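Local structure of malate synthase (Haloferax volcanii, 3OYZ) at residues Phe15-Thr19 and Met30-Ala34; Met200-Gly204 and Ser338-Ser342. The protein catalyses the magnesium-dependent Claisen condensation of acetyl-CoA with glyoxylate, followed by hydrolysis to malate and CoA, in the glyoxylate cycle. One frame throughout, in Å; residues are numbered along the deposited sequence.

Contact 1 (Phe15-Thr19 and Met30-Ala34); sequences FTSPT and MLRRA. With ACO (acetyl coenzyme *a), chain B.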
loop_
_atom_site.group_PDB
_atom_site.type_symbol
_atom_site.label_atom_id
_atom_site.label_comp_id
_atom_site.label_asym_id
_atom_site.label_seq_id
_atom_site.Cartn_x
_atom_site.Cartn_y
_atom_site.Cartn_z
ATOM N N PHE A 15 18.485 -8.745 17.022
ATOM C CA PHE A 15 18.107 -8.906 18.455
ATOM C C PHE A 15 18.558 -7.765 19.327
ATOM O O PHE A 15 19.754 -7.538 19.339
ATOM C CB PHE A 15 18.948 -10.121 18.947
ATOM C CG PHE A 15 18.762 -10.522 20.403
ATOM C CD1 PHE A 15 17.536 -10.435 21.037
ATOM C CD2 PHE A 15 19.826 -11.158 21.083
ATOM C CE1 PHE A 15 17.371 -10.819 22.411
ATOM C CE2 PHE A 15 19.685 -11.584 22.437
ATOM C CZ PHE A 15 18.439 -11.439 23.086
ATOM N N THR A 16 17.704 -7.029 20.022
ATOM C CA THR A 16 18.220 -5.960 20.854
ATOM C C THR A 16 18.402 -6.407 22.332
ATOM O O THR A 16 17.529 -7.103 22.865
ATOM C CB THR A 16 17.230 -4.816 20.911
ATOM O OG1 THR A 16 15.945 -5.428 20.989
ATOM C CG2 THR A 16 17.302 -3.955 19.534
ATOM N N SER A 17 19.422 -5.863 23.002
ATOM C CA SER A 17 19.659 -6.091 24.443
ATOM C C SER A 17 19.852 -4.780 25.205
ATOM O O SER A 17 20.602 -3.912 24.790
ATOM C CB SER A 17 20.922 -6.931 24.615
ATOM O OG SER A 17 20.721 -8.206 24.009
ATOM N N PRO A 18 19.200 -4.601 26.357
ATOM C CA PRO A 18 19.450 -3.351 27.092
ATOM C C PRO A 18 20.933 -3.226 27.465
ATOM O O PRO A 18 21.590 -4.232 27.720
ATOM C CB PRO A 18 18.571 -3.475 28.333
ATOM C CG PRO A 18 17.539 -4.465 27.946
ATOM C CD PRO A 18 18.187 -5.450 27.004
ATOM N N THR A 19 21.518 -2.033 27.437
ATOM C CA THR A 19 22.963 -1.945 27.604
ATOM C C THR A 19 23.335 -1.704 29.088
ATOM O O THR A 19 24.488 -1.893 29.470
ATOM C CB THR A 19 23.488 -0.758 26.806
ATOM O OG1 THR A 19 22.757 0.350 27.331
ATOM C CG2 THR A 19 23.103 -0.928 25.332
ATOM N N MET A 30 22.735 -8.265 30.955
ATOM C CA MET A 30 22.110 -8.643 29.674
ATOM C C MET A 30 23.014 -8.633 28.452
ATOM O O MET A 30 22.889 -9.532 27.640
ATOM C CB MET A 30 20.829 -7.865 29.431
ATOM C CG MET A 30 19.947 -7.894 30.648
ATOM S SD MET A 30 18.256 -7.856 30.045
ATOM C CE MET A 30 17.652 -6.558 31.080
ATOM N N LEU A 31 23.956 -7.710 28.323
ATOM C CA LEU A 31 24.895 -7.784 27.219
ATOM C C LEU A 31 25.906 -8.919 27.271
ATOM O O LEU A 31 26.285 -9.505 26.222
ATOM C CB LEU A 31 25.667 -6.462 27.123
ATOM C CG LEU A 31 24.971 -5.111 26.959
ATOM C CD1 LEU A 31 26.001 -4.014 26.942
ATOM C CD2 LEU A 31 24.053 -5.080 25.706
ATOM N N ARG A 32 26.419 -9.189 28.481
ATOM C CA ARG A 32 27.424 -10.263 28.656
ATOM C C ARG A 32 26.797 -11.580 28.283
ATOM O O ARG A 32 27.394 -12.376 27.604
ATOM C CB ARG A 32 27.996 -10.319 30.089
ATOM C CG ARG A 32 28.576 -8.994 30.558
ATOM C CD ARG A 32 29.692 -9.171 31.615
ATOM N NE ARG A 32 29.773 -7.975 32.436
ATOM C CZ ARG A 32 30.687 -7.045 32.231
ATOM N NH1 ARG A 32 31.657 -7.239 31.354
ATOM N NH2 ARG A 32 30.671 -5.993 33.008
ATOM N N ARG A 33 25.551 -11.789 28.674
ATOM C CA ARG A 33 24.881 -13.038 28.328
ATOM C C ARG A 33 24.583 -13.135 26.832
ATOM O O ARG A 33 24.877 -14.154 26.197
ATOM C CB ARG A 33 23.593 -13.094 29.157
ATOM C CG ARG A 33 22.622 -14.137 28.648
ATOM C CD ARG A 33 21.236 -14.191 29.290
ATOM N NE ARG A 33 20.684 -15.541 29.154
ATOM C CZ ARG A 33 20.772 -16.482 30.094
ATOM N NH1 ARG A 33 21.387 -16.241 31.251
ATOM N NH2 ARG A 33 20.225 -17.672 29.893
ATOM N N ALA A 34 24.046 -12.067 26.226
ATOM C CA ALA A 34 23.671 -12.107 24.801
ATOM C C ALA A 34 24.934 -12.274 23.994
ATOM O O ALA A 34 24.965 -12.995 23.003
ATOM C CB ALA A 34 22.912 -10.803 24.414
HETATM N N1A ACO B . 19.064 -9.557 25.847
HETATM C C2A ACO B . 19.835 -10.316 26.649
HETATM N N3A ACO B . 19.287 -11.200 27.500
HETATM C C4A ACO B . 17.946 -11.374 27.627
HETATM C C5A ACO B . 17.075 -10.556 26.756
HETATM C C6A ACO B . 17.711 -9.577 25.854
HETATM N N6A ACO B . 16.871 -8.811 25.108
HETATM N N7A ACO B . 15.805 -10.875 27.037
HETATM C C8A ACO B . 15.845 -11.805 28.021
HETATM N N9A ACO B . 17.105 -12.136 28.334
HETATM C C1B ACO B . 17.463 -13.161 29.367
HETATM C C2B ACO B . 16.477 -13.022 30.520
HETATM O O2B ACO B . 16.954 -12.018 31.414
HETATM C C3B ACO B . 16.442 -14.418 31.108
HETATM O O3B ACO B . 17.658 -14.470 31.861
HETATM P P3B ACO B . 17.969 -15.463 33.138
HETATM O O7A ACO B . 18.847 -16.483 32.430
HETATM O O8A ACO B . 16.566 -15.873 33.534
HETATM O O9A ACO B . 18.646 -14.621 34.197
HETATM C C4B ACO B . 16.562 -15.289 29.868
HETATM O O4B ACO B . 17.298 -14.516 28.910
HETATM C C5B ACO B . 15.199 -15.601 29.262
HETATM O O5B ACO B . 14.405 -14.421 29.396
HETATM P P1A ACO B . 12.820 -14.421 29.148
HETATM O O1A ACO B . 12.026 -15.181 30.162
HETATM O O2A ACO B . 12.671 -14.933 27.745
HETATM O O3A ACO B . 12.259 -12.921 29.182
HETATM P P2A ACO B . 12.085 -12.101 30.547
HETATM O O4A ACO B . 13.382 -12.456 31.199
HETATM O O5A ACO B . 10.645 -12.262 30.987
HETATM O O6A ACO B . 12.132 -10.524 30.152
HETATM C CBP ACO B . 11.933 -8.556 28.689
HETATM C CCP ACO B . 11.342 -9.902 29.126
HETATM C CDP ACO B . 12.015 -7.589 29.869
HETATM C CEP ACO B . 10.964 -7.958 27.676
HETATM C CAP ACO B . 13.352 -8.687 28.123
HETATM O OAP ACO B . 13.271 -9.774 27.210
HETATM C C9P ACO B . 13.840 -7.468 27.368
HETATM O O9P ACO B . 14.136 -6.439 27.985
HETATM N N8P ACO B . 13.892 -7.575 26.030
HETATM C C7P ACO B . 14.366 -6.444 25.242
HETATM C C6P ACO B . 13.357 -5.289 25.154
HETATM C C5P ACO B . 13.910 -4.359 24.091
HETATM O O5P ACO B . 14.957 -4.646 23.513
HETATM N N4P ACO B . 13.162 -3.292 23.815
HETATM C C3P ACO B . 13.482 -2.300 22.803
HETATM C C2P ACO B . 13.367 -2.872 21.388
HETATM S S1P ACO B . 11.665 -2.531 21.051
HETATM C C ACO B . 11.484 -0.915 20.615
HETATM O O ACO B . 12.327 -0.064 20.826
HETATM C CH3 ACO B . 10.181 -0.534 19.983
HETATM O O HOH W 1 22.826 -5.318 30.250
#

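Contact 2 (Met200-Gly204 and Ser338-Ser342); sequences MTPTG and SYVPS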
loop_
_atom_site.group_PDB
_atom_site.type_symbol
_atom_site.label_atom_id
_atom_site.label_comp_id
_atom_site.label_asym_id
_atom_site.label_seq_id
_atom_site.Cartn_x
_atom_site.Cartn_y
_atom_site.Cartn_z
ATOM N N MET A 200 -4.855 3.731 16.588
ATOM C CA MET A 200 -5.313 3.105 17.824
ATOM C C MET A 200 -6.073 1.839 17.526
ATOM O O MET A 200 -6.588 1.599 16.424
ATOM C CB MET A 200 -6.045 4.109 18.720
ATOM C CG MET A 200 -7.347 4.656 18.209
ATOM S SD MET A 200 -7.769 6.137 19.194
ATOM C CE MET A 200 -9.292 6.423 18.376
ATOM N N THR A 201 -6.051 0.932 18.494
ATOM C CA THR A 201 -6.857 -0.287 18.309
ATOM C C THR A 201 -7.677 -0.567 19.579
ATOM O O THR A 201 -7.212 -0.175 20.647
ATOM C CB THR A 201 -5.916 -1.511 18.103
ATOM O OG1 THR A 201 -5.067 -1.622 19.254
ATOM C CG2 THR A 201 -5.023 -1.418 16.805
ATOM N N PRO A 202 -8.799 -1.307 19.498
ATOM C CA PRO A 202 -9.612 -1.590 20.715
ATOM C C PRO A 202 -8.812 -2.279 21.853
ATOM O O PRO A 202 -8.959 -1.901 23.019
ATOM C CB PRO A 202 -10.709 -2.502 20.167
ATOM C CG PRO A 202 -10.782 -2.163 18.687
ATOM C CD PRO A 202 -9.298 -2.100 18.359
ATOM N N THR A 203 -7.928 -3.222 21.550
ATOM C CA THR A 203 -7.058 -3.835 22.563
ATOM C C THR A 203 -5.782 -3.049 22.958
ATOM O O THR A 203 -5.196 -3.307 24.007
ATOM C CB THR A 203 -6.701 -5.294 22.146
ATOM O OG1 THR A 203 -5.794 -5.291 21.026
ATOM C CG2 THR A 203 -7.952 -6.071 21.700
ATOM N N GLY A 204 -5.279 -2.125 22.130
ATOM C CA GLY A 204 -4.023 -1.476 22.482
ATOM C C GLY A 204 -2.900 -2.238 21.840
ATOM O O GLY A 204 -1.803 -1.736 21.820
ATOM N N SER A 338 -8.871 -11.640 24.363
ATOM C CA SER A 338 -8.221 -10.333 24.393
ATOM C C SER A 338 -8.921 -9.440 25.401
ATOM O O SER A 338 -10.086 -9.662 25.725
ATOM C CB SER A 338 -8.232 -9.670 23.013
ATOM O OG SER A 338 -9.456 -9.909 22.354
ATOM N N TYR A 339 -8.206 -8.448 25.914
ATOM C CA TYR A 339 -8.791 -7.452 26.764
ATOM C C TYR A 339 -8.969 -6.138 25.998
ATOM O O TYR A 339 -8.138 -5.783 25.145
ATOM C CB TYR A 339 -7.821 -7.226 27.908
ATOM C CG TYR A 339 -8.393 -6.330 28.939
ATOM C CD1 TYR A 339 -9.609 -6.657 29.550
ATOM C CD2 TYR A 339 -7.729 -5.181 29.341
ATOM C CE1 TYR A 339 -10.160 -5.873 30.538
ATOM C CE2 TYR A 339 -8.274 -4.376 30.316
ATOM C CZ TYR A 339 -9.484 -4.743 30.909
ATOM O OH TYR A 339 -10.081 -3.990 31.882
ATOM N N VAL A 340 -10.005 -5.386 26.347
ATOM C CA VAL A 340 -10.355 -4.132 25.698
ATOM C C VAL A 340 -10.403 -3.120 26.821
ATOM O O VAL A 340 -11.435 -2.977 27.485
ATOM C CB VAL A 340 -11.713 -4.208 24.980
ATOM C CG1 VAL A 340 -12.182 -2.825 24.506
ATOM C CG2 VAL A 340 -11.636 -5.133 23.787
ATOM N N PRO A 341 -9.296 -2.394 27.024
ATOM C CA PRO A 341 -9.187 -1.555 28.201
ATOM C C PRO A 341 -10.050 -0.303 28.148
ATOM O O PRO A 341 -10.480 0.153 27.091
ATOM C CB PRO A 341 -7.697 -1.214 28.246
ATOM C CG PRO A 341 -7.279 -1.277 26.831
ATOM C CD PRO A 341 -8.038 -2.421 26.254
ATOM N N SER A 342 -10.330 0.224 29.334
ATOM C CA SER A 342 -11.246 1.332 29.524
ATOM C C SER A 342 -10.304 2.529 29.510
ATOM O O SER A 342 -9.086 2.349 29.609
ATOM C CB SER A 342 -11.816 1.226 30.948
ATOM O OG SER A 342 -10.807 1.541 31.912
HETATM O O HOH W 2 -10.047 0.361 24.401
#

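Contact 1 (Phe15-Thr19 and Met30-Ala34)
Ser17 and Ala34 meet where the adenine of acetyl coenzyme A is held. Ser17 OG lies 3.4 Å from Ala34 CB. The same Ser17 OG donates a hydrogen bond to ACO N1A, the adenine ring nitrogen, at 2.8 Å. This OG, anti to the carbonyl carbon (chi1 -63°), is turned to the ring nitrogen. The amino group N6A donates to Thr16 O at 2.9 Å, with an N-H...O angle of 162°. Adenine is thus read by one serine hydroxyl and one main-chain carbonyl. The Phe15 ring approaches obliquely, with CZ 3.4 Å from N1A and CE2 against Ala34 CB. With an alanine here, this part of the adenine would probably lose its apolar support, and a gap would open beside Ala34 CB. Further along the cofactor, Thr16 OG1 donates to the pantetheine oxygen O5P. Arg33 reaches the 3'-phosphate with an extended chain, and O7A lies over one face of its guanidinium.

Around this shell the strand and helix meet through van der Waals contacts. Met30 bends at chi2 and chi3, which brings CE to 3.8 Å from Pro18 CG. The two side chains cross obliquely. The two methyls of Leu31 reach Pro18 and Thr19: CD2 is 3.3 Å from Pro18 O, and CD1 lies by Thr19. No direct hydrogen bond joins the two segments. Water 1 bridges them instead, donating to Pro18 O and accepting from Leu31 N. Trp46 NE1 also bonds Ser17 OG, and Trp257 NE1 bonds Thr16 OG1, so each hydroxyl that bonds the cofactor is also held by a tryptophan. Strand 13-18 and helix 29-36 open a beta-alpha-beta unit of the TIM barrel, and their junction forms the adenine end of the acetyl-CoA pocket.

Contact 2 (Met200-Gly204 and Ser338-Ser342)
Pro202 O and Pro341 O are bridged by water 2, which donates to the first at 2.9 Å and to the second at 2.7 Å. Pro202 O is also approached by carbon: Pro341 CD lies at 3.4 Å, and Val340 CG1 is a little farther off. No direct hydrogen bond crosses between the segments, so the water is their polar link. Thr203 sits beside the Tyr339 carbonyl. Its CA makes a CA-H...O contact with Tyr339 O at 3.4 Å, and CB and CG2 lie against the same oxygen. Thr203 CG2, anti to the carbonyl carbon, continues to Ser338 CB at 3.8 Å. The other branch, OG1, turns back to its own loop and bonds Glu205 N.

The loop is braced from within. Thr201 OG1 accepts from Gly204 N at 2.9 Å, at a bent angle of 132°, which makes an ST motif. Gly204 has a positive phi of 93°, a backbone shape in which any side chain would collide with the carbonyl oxygen of Thr203.

On the other segment, Ser338 and Tyr339 pair in an antiparallel ladder with a strand of the second subunit, and the Tyr339 ring meets Trp279 of that subunit. Ser342 OG then bonds Asp345 N. The contact thus packs the loop after helix 190-197 on the end of an intersubunit strand and the Val340-Pro341 link that leads to Ser342, the N-cap of helix 343-358.

Contacts 1 and 2 do not touch: their centres are 31 Å apart and their nearest atoms about 18 Å. Contact 1 belongs to the acetyl-CoA pocket. Its Phe15 side chain is about 12 Å from the bound pyruvate, and its Pro18 side chain is about 14 Å from the magnesium ion. Contact 2 lies away from these sites, near the surface and next to another subunit. Its tie to the active site is a connection along the chain: the loop 200-204 follows helix 190-197, which carries the magnesium ligand Asp192. Segment 15-19 lies on the barrel strand 13-18, which supplies Thr16 and Ser17 to the acetyl-CoA site.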